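Local coordinates for protein anabena Tic22 (Anabaena sp., PDB 4EV1) that probably acts as a chaperone in protein transport, as a thylakoid-associated member of the Tic22-like family, at residues I16-P30 with S43-F57. Sequence-based numbering, arbitrary orientation.
Sequences IYLVTNEKGLPLSRP and SITGAYMSRQEAQAF
Val19 CG2 lies 3.9 Å from Phe57 CD2, the side chains crossing at about a right angle. Ala47 CB is 3.5 Å from both Ile16 CG2 and Leu18 CD2, the Ile16 pair being tighter than usual van der Waals contact. Tyr17 CG, anti to the carbonyl carbon (chi1 -56°), swings the ring beside the backbone N toward the start of helix 51-63. There Arg51 CB sits over one face, 3.6 Å from the Tyr17 ring centroid, a CH-pi contact; Met49 O lies at the ring edge, and Tyr17 OH bonds Ser215. With an alanine in place of Tyr17, the Arg51 chain would probably be freer to turn and Ser215 OG left without this partner. Outward, Tyr17 and Tyr48 form a single antiparallel hydrogen-bonded pair, nearly straight at Tyr17 N to Tyr48 O (2.8 Å, 172°). Strands 16-20 and 43-48 run at 143° and part beyond it; water 1 bridges Val19 N to Thr45 OG1 and Gly46 O. Thr45 OG1 donates to Leu27 O at 2.6 Å, and water 2 links that carbonyl to Gly46 N. Arg29 and Ile44 then pair strands 28-30 and 43-48, Ile44 N reaching Arg29 O at 2.8 Å. Strand 43-48 thus joins two sheets, water and a threonine hydroxyl satisfying backbone groups where direct pairing lapses.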
loop_
_atom_site.group_PDB
_atom_site.type_symbol
_atom_site.label_atom_id
_atom_site.label_comp_id
_atom_site.label_asym_id
_atom_site.label_seq_id
_atom_site.Cartn_x
_atom_site.Cartn_y
_atom_site.Cartn_z
ATOM N N ILE A 16 3.709 1.213 -5.643
ATOM C CA ILE A 16 4.175 -0.002 -5.058
ATOM C C ILE A 16 5.500 -0.252 -5.744
ATOM O O ILE A 16 5.620 -0.045 -6.951
ATOM C CB ILE A 16 3.188 -1.149 -5.366
ATOM C CG1 ILE A 16 1.800 -0.811 -4.793
ATOM C CG2 ILE A 16 3.737 -2.518 -4.849
ATOM C CD1 ILE A 16 1.690 -0.741 -3.282
ATOM N N TYR A 17 6.502 -0.689 -5.013
ATOM C CA TYR A 17 7.854 -0.922 -5.617
ATOM C C TYR A 17 8.137 -2.432 -5.793
ATOM O O TYR A 17 8.067 -3.182 -4.854
ATOM C CB TYR A 17 8.877 -0.223 -4.746
ATOM C CG TYR A 17 8.548 1.237 -4.595
ATOM C CD1 TYR A 17 8.753 2.118 -5.639
ATOM C CD2 TYR A 17 7.984 1.729 -3.441
ATOM C CE1 TYR A 17 8.439 3.453 -5.527
ATOM C CE2 TYR A 17 7.640 3.086 -3.321
ATOM C CZ TYR A 17 7.866 3.944 -4.397
ATOM O OH TYR A 17 7.562 5.291 -4.308
ATOM N N LEU A 18 8.358 -2.861 -7.027
ATOM C CA LEU A 18 8.613 -4.215 -7.377
ATOM C C LEU A 18 10.086 -4.354 -7.692
ATOM O O LEU A 18 10.721 -3.371 -8.125
ATOM C CB LEU A 18 7.796 -4.603 -8.589
ATOM C CG LEU A 18 6.269 -4.614 -8.412
ATOM C CD1 LEU A 18 5.657 -5.247 -9.678
ATOM C CD2 LEU A 18 5.807 -5.351 -7.093
ATOM N N VAL A 19 10.641 -5.510 -7.360
ATOM C CA VAL A 19 11.984 -5.872 -7.796
ATOM C C VAL A 19 11.871 -6.594 -9.130
ATOM O O VAL A 19 11.256 -7.688 -9.242
ATOM C CB VAL A 19 12.732 -6.723 -6.765
ATOM C CG1 VAL A 19 14.094 -7.207 -7.348
ATOM C CG2 VAL A 19 12.965 -5.955 -5.496
ATOM N N THR A 20 12.465 -5.989 -10.153
ATOM C CA THR A 20 12.235 -6.423 -11.549
ATOM C C THR A 20 13.493 -6.461 -12.359
ATOM O O THR A 20 14.501 -5.922 -11.911
ATOM C CB THR A 20 11.238 -5.528 -12.284
ATOM O OG1 THR A 20 11.851 -4.301 -12.672
ATOM C CG2 THR A 20 9.996 -5.208 -11.445
ATOM N N ASN A 21 13.456 -7.069 -13.552
ATOM C CA ASN A 21 14.552 -6.884 -14.497
ATOM C C ASN A 21 14.410 -5.522 -15.176
ATOM O O ASN A 21 13.518 -4.701 -14.815
ATOM C CB ASN A 21 14.704 -8.076 -15.508
ATOM C CG ASN A 21 13.574 -8.161 -16.509
ATOM O OD1 ASN A 21 12.713 -7.295 -16.571
ATOM N ND2 ASN A 21 13.593 -9.203 -17.321
ATOM N N GLU A 22 15.254 -5.265 -16.159
ATOM C CA GLU A 22 15.265 -3.975 -16.831
ATOM C C GLU A 22 13.998 -3.750 -17.699
ATOM O O GLU A 22 13.692 -2.634 -18.058
ATOM C CB GLU A 22 16.552 -3.809 -17.657
ATOM C CG GLU A 22 16.518 -4.516 -19.023
ATOM C CD GLU A 22 16.723 -6.044 -19.001
ATOM O OE1 GLU A 22 16.818 -6.672 -17.903
ATOM O OE2 GLU A 22 16.788 -6.611 -20.133
ATOM N N LYS A 23 13.268 -4.813 -18.034
ATOM C CA LYS A 23 11.966 -4.677 -18.725
ATOM C C LYS A 23 10.740 -4.747 -17.805
ATOM O O LYS A 23 9.597 -4.825 -18.267
ATOM C CB LYS A 23 11.878 -5.727 -19.830
ATOM C CG LYS A 23 13.059 -5.597 -20.853
ATOM C CD LYS A 23 13.004 -6.637 -21.945
ATOM C CE LYS A 23 12.258 -6.097 -23.171
ATOM N NZ LYS A 23 12.297 -7.062 -24.321
ATOM N N GLY A 24 10.936 -4.673 -16.499
ATOM C CA GLY A 24 9.792 -4.683 -15.581
ATOM C C GLY A 24 9.172 -6.028 -15.208
ATOM O O GLY A 24 8.121 -6.072 -14.566
ATOM N N LEU A 25 9.837 -7.110 -15.570
ATOM C CA LEU A 25 9.384 -8.466 -15.236
ATOM C C LEU A 25 9.771 -8.694 -13.781
ATOM O O LEU A 25 10.927 -8.575 -13.449
ATOM C CB LEU A 25 10.071 -9.474 -16.149
ATOM C CG LEU A 25 9.710 -10.965 -16.131
ATOM C CD1 LEU A 25 8.206 -11.241 -15.976
ATOM C CD2 LEU A 25 10.263 -11.671 -17.433
ATOM N N PRO A 26 8.806 -8.978 -12.912
ATOM C CA PRO A 26 9.108 -9.119 -11.479
ATOM C C PRO A 26 9.890 -10.374 -11.127
ATOM O O PRO A 26 9.640 -11.432 -11.711
ATOM C CB PRO A 26 7.713 -9.183 -10.833
ATOM C CG PRO A 26 6.859 -8.506 -11.787
ATOM C CD PRO A 26 7.362 -8.872 -13.138
ATOM N N LEU A 27 10.816 -10.249 -10.189
ATOM C CA LEU A 27 11.543 -11.383 -9.658
ATOM C C LEU A 27 10.531 -12.153 -8.816
ATOM O O LEU A 27 9.901 -11.575 -7.928
ATOM C CB LEU A 27 12.670 -10.924 -8.755
ATOM C CG LEU A 27 13.472 -12.022 -8.059
ATOM C CD1 LEU A 27 14.228 -12.914 -9.072
ATOM C CD2 LEU A 27 14.418 -11.378 -7.076
ATOM N N SER A 28 10.391 -13.440 -9.074
ATOM C CA SER A 28 9.389 -14.239 -8.384
ATOM C C SER A 28 9.887 -15.660 -8.142
ATOM O O SER A 28 10.886 -16.060 -8.692
ATOM C CB SER A 28 8.118 -14.253 -9.200
ATOM O OG SER A 28 8.294 -15.034 -10.354
ATOM N N ARG A 29 9.163 -16.378 -7.296
ATOM C CA ARG A 29 9.446 -17.769 -6.910
ATOM C C ARG A 29 8.204 -18.581 -7.323
ATOM O O ARG A 29 7.071 -18.090 -7.166
ATOM C CB ARG A 29 9.708 -17.806 -5.393
ATOM C CG ARG A 29 9.111 -18.979 -4.593
ATOM C CD ARG A 29 9.886 -19.258 -3.298
ATOM N NE ARG A 29 10.495 -20.588 -3.302
ATOM C CZ ARG A 29 10.782 -21.315 -2.220
ATOM N NH1 ARG A 29 10.541 -20.864 -0.980
ATOM N NH2 ARG A 29 11.324 -22.516 -2.382
ATOM N N PRO A 30 8.406 -19.787 -7.884
ATOM C CA PRO A 30 7.261 -20.576 -8.342
ATOM C C PRO A 30 6.472 -21.128 -7.177
ATOM O O PRO A 30 7.018 -21.298 -6.087
ATOM C CB PRO A 30 7.884 -21.723 -9.157
ATOM C CG PRO A 30 9.333 -21.742 -8.785
ATOM C CD PRO A 30 9.698 -20.463 -8.111
ATOM N N SER A 43 3.260 -18.187 -9.526
ATOM C CA SER A 43 4.465 -17.671 -8.886
ATOM C C SER A 43 4.103 -16.508 -7.964
ATOM O O SER A 43 2.967 -16.034 -7.966
ATOM C CB SER A 43 5.500 -17.295 -9.950
ATOM O OG SER A 43 4.968 -16.330 -10.826
ATOM N N ILE A 44 5.045 -16.128 -7.114
ATOM C CA ILE A 44 4.819 -15.101 -6.130
ATOM C C ILE A 44 6.006 -14.113 -6.099
ATOM O O ILE A 44 7.159 -14.535 -6.120
ATOM C CB ILE A 44 4.540 -15.681 -4.717
ATOM C CG1 ILE A 44 4.080 -14.562 -3.753
ATOM C CG2 ILE A 44 5.743 -16.505 -4.188
ATOM C CD1 ILE A 44 3.655 -15.029 -2.327
ATOM N N THR A 45 5.671 -12.818 -6.091
ATOM C CA THR A 45 6.651 -11.733 -6.009
ATOM C C THR A 45 6.440 -10.881 -4.767
ATOM O O THR A 45 5.314 -10.705 -4.248
ATOM C CB THR A 45 6.675 -10.853 -7.303
ATOM O OG1 THR A 45 7.862 -10.036 -7.321
ATOM C CG2 THR A 45 5.422 -9.944 -7.410
ATOM N N GLY A 46 7.535 -10.304 -4.295
ATOM C CA GLY A 46 7.504 -9.516 -3.093
ATOM C C GLY A 46 7.460 -8.052 -3.361
ATOM O O GLY A 46 8.503 -7.500 -3.807
ATOM N N ALA A 47 6.314 -7.414 -3.064
ATOM C CA ALA A 47 6.089 -6.000 -3.335
ATOM C C ALA A 47 6.445 -5.198 -2.074
ATOM O O ALA A 47 6.397 -5.728 -0.953
ATOM C CB ALA A 47 4.628 -5.721 -3.792
ATOM N N TYR A 48 6.812 -3.941 -2.272
ATOM C CA TYR A 48 7.266 -3.063 -1.199
ATOM C C TYR A 48 6.525 -1.741 -1.211
ATOM O O TYR A 48 6.352 -1.108 -2.266
ATOM C CB TYR A 48 8.759 -2.752 -1.361
ATOM C CG TYR A 48 9.677 -3.945 -1.168
ATOM C CD1 TYR A 48 9.990 -4.793 -2.246
ATOM C CD2 TYR A 48 10.256 -4.212 0.057
ATOM C CE1 TYR A 48 10.857 -5.909 -2.089
ATOM C CE2 TYR A 48 11.110 -5.328 0.223
ATOM C CZ TYR A 48 11.398 -6.161 -0.846
ATOM O OH TYR A 48 12.227 -7.250 -0.694
ATOM N N MET A 49 6.202 -1.272 -0.013
ATOM C CA MET A 49 5.642 0.057 0.188
ATOM C C MET A 49 6.731 1.091 0.166
ATOM O O MET A 49 6.433 2.273 -0.129
ATOM C CB MET A 49 4.904 0.129 1.515
ATOM C CG MET A 49 3.664 -0.803 1.567
ATOM S SD MET A 49 2.559 -0.742 0.164
ATOM C CE MET A 49 2.097 0.926 0.218
ATOM N N SER A 50 7.980 0.643 0.440
ATOM C CA SER A 50 9.152 1.543 0.475
ATOM C C SER A 50 10.155 1.232 -0.637
ATOM O O SER A 50 10.676 0.114 -0.730
ATOM C CB SER A 50 9.886 1.413 1.821
ATOM O OG SER A 50 11.235 1.843 1.709
ATOM N N ARG A 51 10.452 2.236 -1.456
ATOM C CA ARG A 51 11.441 2.088 -2.517
ATOM C C ARG A 51 12.821 1.755 -1.952
ATOM O O ARG A 51 13.524 0.892 -2.479
ATOM C CB ARG A 51 11.512 3.361 -3.363
ATOM C CG ARG A 51 12.348 3.222 -4.625
ATOM C CD ARG A 51 11.989 4.287 -5.646
ATOM N NE ARG A 51 12.805 5.488 -5.496
ATOM C CZ ARG A 51 13.947 5.702 -6.142
ATOM N NH1 ARG A 51 14.412 4.792 -6.987
ATOM N NH2 ARG A 51 14.623 6.824 -5.942
ATOM N N GLN A 52 13.205 2.443 -0.880
ATOM C CA GLN A 52 14.507 2.224 -0.251
ATOM C C GLN A 52 14.652 0.771 0.233
ATOM O O GLN A 52 15.732 0.173 0.086
ATOM C CB GLN A 52 14.768 3.206 0.920
ATOM C CG GLN A 52 15.930 2.755 1.876
ATOM C CD GLN A 52 16.606 3.891 2.632
ATOM O OE1 GLN A 52 17.729 3.736 3.116
ATOM N NE2 GLN A 52 15.930 5.020 2.758
ATOM N N GLU A 53 13.569 0.214 0.785
ATOM C CA GLU A 53 13.575 -1.196 1.204
ATOM C C GLU A 53 13.755 -2.134 0.028
ATOM O O GLU A 53 14.541 -3.098 0.120
ATOM C CB GLU A 53 12.308 -1.595 2.024
ATOM C CG GLU A 53 12.393 -1.160 3.441
ATOM C CD GLU A 53 11.129 -1.434 4.283
ATOM O OE1 GLU A 53 10.448 -2.444 4.019
ATOM O OE2 GLU A 53 10.860 -0.625 5.237
ATOM N N ALA A 54 13.055 -1.870 -1.076
ATOM C CA ALA A 54 13.188 -2.668 -2.289
ATOM C C ALA A 54 14.627 -2.648 -2.775
ATOM O O ALA A 54 15.182 -3.667 -3.126
ATOM C CB ALA A 54 12.232 -2.114 -3.442
ATOM N N GLN A 55 15.201 -1.460 -2.813
ATOM C CA GLN A 55 16.548 -1.320 -3.261
ATOM C C GLN A 55 17.548 -2.055 -2.350
ATOM O O GLN A 55 18.513 -2.634 -2.853
ATOM C CB GLN A 55 16.907 0.143 -3.437
ATOM C CG GLN A 55 18.255 0.329 -4.193
ATOM C CD GLN A 55 18.294 -0.219 -5.607
ATOM O OE1 GLN A 55 19.151 -1.097 -5.950
ATOM N NE2 GLN A 55 17.396 0.242 -6.431
ATOM N N ALA A 56 17.294 -2.046 -1.048
ATOM C CA ALA A 56 18.183 -2.682 -0.074
ATOM C C ALA A 56 18.197 -4.185 -0.334
ATOM O O ALA A 56 19.241 -4.838 -0.259
ATOM C CB ALA A 56 17.700 -2.354 1.361
ATOM N N PHE A 57 17.030 -4.731 -0.647
ATOM C CA PHE A 57 16.904 -6.133 -1.019
ATOM C C PHE A 57 17.776 -6.472 -2.225
ATOM O O PHE A 57 18.555 -7.422 -2.190
ATOM C CB PHE A 57 15.447 -6.528 -1.239
ATOM C CG PHE A 57 15.295 -7.902 -1.772
ATOM C CD1 PHE A 57 15.483 -8.991 -0.943
ATOM C CD2 PHE A 57 15.080 -8.120 -3.116
ATOM C CE1 PHE A 57 15.389 -10.249 -1.420
ATOM C CE2 PHE A 57 14.979 -9.410 -3.591
ATOM C CZ PHE A 57 15.125 -10.467 -2.738
HETATM O O HOH W 1 8.958 -7.561 -6.479
HETATM O O HOH W 2 10.428 -10.443 -5.091
#